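Local coordinates for protein NAD-dependent epimerase/dehydratase (Methylobacillus flagellatus KT, PDB 3GPI) that is of unknown function but probably binds an NAD-type cofactor through a Rossmann-type fold, as in the NAD-dependent epimerase/dehydratase family, at residues 164-167 with 168-172. Numbering follows the deposited sequence.
Sequences RMIR and QAQTP
Two i+4 to i bonds, Q168 N to R164 O (2.8 Å, N-H...O angle 167°) and A169 N to M165 O (2.9 Å), show how a short alpha-helix reaches its C-terminal end. The spacing then tightens: Q170 N bonds R167 O at 2.9 Å, three residues back, approaching from well above the carbonyl plane. A type I beta turn from Q168 to T171 overlaps it, closed by T171 N on Q168 O at 3.1 Å; T171 OG1 adds a weak bond to the same oxygen, which also accepts a hydrogen bond from W175 NE1. I166 O accepts a hydrogen bond from Q231 NE2, while the CG of Q170 lies 3.5 Å from it; Q170 NE2 in turn bonds Q231 OE1. Three residues apart, M165 and Q168 run side by side. Q168 CG stands opposite the backbone N (chi1 -174°) and the chain stays extended, whereas M165, in one of its two conformers, bends at chi2 and chi3 toward Q168 OE1. The R167 guanidinium, bent back at chi3, turns one face to R164 CA, which lies toward its rim. I166 packs on Y270, L274 and M277 of helix 266-277, and A169 on L227 of helix 220-230. The chemistry implies that Q231 and this packing together join the helix end to helices 220-230 and 266-277, while W175 closes the loop on itself.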
loop_
_atom_site.group_PDB
_atom_site.type_symbol
_atom_site.label_atom_id
_atom_site.label_comp_id
_atom_site.label_asym_id
_atom_site.label_seq_id
_atom_site.Cartn_x
_atom_site.Cartn_y
_atom_site.Cartn_z
ATOM N N ARG A 164 -9.019 12.182 2.787
ATOM C CA ARG A 164 -10.208 12.012 3.635
ATOM C C ARG A 164 -10.033 12.516 5.074
ATOM O O ARG A 164 -10.950 13.121 5.618
ATOM C CB ARG A 164 -10.746 10.592 3.674
ATOM C CG ARG A 164 -12.136 10.552 4.268
ATOM C CD ARG A 164 -12.766 9.181 4.213
ATOM N NE ARG A 164 -13.702 9.024 5.327
ATOM C CZ ARG A 164 -14.986 9.369 5.303
ATOM N NH1 ARG A 164 -15.525 9.885 4.206
ATOM N NH2 ARG A 164 -15.741 9.171 6.381
ATOM N N MET A 165 -8.896 12.271 5.721
ATOM C CA MET A 165 -8.733 12.685 7.114
ATOM C C MET A 165 -8.737 14.210 7.222
ATOM O O MET A 165 -9.240 14.787 8.200
ATOM C CB MET A 165 -7.430 12.135 7.725
ATOM C CG MET A 165 -7.452 10.643 8.158
ATOM S SD MET A 165 -8.772 10.129 9.311
ATOM C CE MET A 165 -9.938 9.598 8.080
ATOM N N ILE A 166 -8.141 14.865 6.227
ATOM C CA ILE A 166 -8.107 16.343 6.190
ATOM C C ILE A 166 -9.518 16.898 6.077
ATOM O O ILE A 166 -9.856 17.862 6.800
ATOM C CB ILE A 166 -7.210 16.877 5.048
ATOM C CG1 ILE A 166 -5.747 16.678 5.422
ATOM C CG2 ILE A 166 -7.467 18.381 4.730
ATOM C CD1 ILE A 166 -4.773 17.049 4.322
ATOM N N ARG A 167 -10.328 16.288 5.221
ATOM C CA ARG A 167 -11.712 16.757 5.067
ATOM C C ARG A 167 -12.519 16.421 6.313
ATOM O O ARG A 167 -13.234 17.306 6.814
ATOM C CB ARG A 167 -12.359 16.176 3.801
ATOM C CG ARG A 167 -11.702 16.710 2.515
ATOM C CD ARG A 167 -12.445 16.209 1.278
ATOM N NE ARG A 167 -12.605 14.746 1.258
ATOM C CZ ARG A 167 -11.775 13.901 0.652
ATOM N NH1 ARG A 167 -10.696 14.322 0.001
ATOM N NH2 ARG A 167 -12.024 12.619 0.703
ATOM N N GLN A 168 -12.397 15.206 6.845
ATOM C CA GLN A 168 -13.165 14.821 8.009
ATOM C C GLN A 168 -12.818 15.728 9.212
ATOM O O GLN A 168 -13.670 16.016 10.057
ATOM C CB GLN A 168 -12.903 13.386 8.403
ATOM C CG GLN A 168 -13.840 12.915 9.551
ATOM C CD GLN A 168 -13.861 11.423 9.839
ATOM O OE1 GLN A 168 -12.840 10.720 9.786
ATOM N NE2 GLN A 168 -15.039 10.948 10.212
ATOM N N ALA A 169 -11.573 16.152 9.313
ATOM C CA ALA A 169 -11.140 17.011 10.411
ATOM C C ALA A 169 -11.855 18.362 10.397
ATOM O O ALA A 169 -11.900 19.038 11.413
ATOM C CB ALA A 169 -9.629 17.220 10.320
ATOM N N GLN A 170 -12.429 18.717 9.249
ATOM C CA GLN A 170 -13.117 20.010 9.091
ATOM C C GLN A 170 -14.525 19.964 9.649
ATOM O O GLN A 170 -15.186 21.017 9.783
ATOM C CB GLN A 170 -13.149 20.395 7.605
ATOM C CG GLN A 170 -11.785 20.794 7.030
ATOM C CD GLN A 170 -11.842 21.077 5.562
ATOM O OE1 GLN A 170 -12.925 21.286 5.020
ATOM N NE2 GLN A 170 -10.691 21.085 4.903
ATOM N N THR A 171 -15.001 18.772 9.951
ATOM C CA THR A 171 -16.370 18.580 10.431
ATOM C C THR A 171 -16.454 17.742 11.739
ATOM O O THR A 171 -16.844 16.580 11.709
ATOM C CB THR A 171 -17.257 17.972 9.325
ATOM O OG1 THR A 171 -16.693 16.712 8.923
ATOM C CG2 THR A 171 -17.367 18.931 8.130
ATOM N N PRO A 172 -16.140 18.355 12.908
ATOM C CA PRO A 172 -16.088 17.595 14.162
ATOM C C PRO A 172 -17.402 16.941 14.576
ATOM O O PRO A 172 -17.372 15.920 15.252
ATOM C CB PRO A 172 -15.633 18.636 15.205
ATOM C CG PRO A 172 -14.989 19.695 14.437
ATOM C CD PRO A 172 -15.722 19.750 13.114
#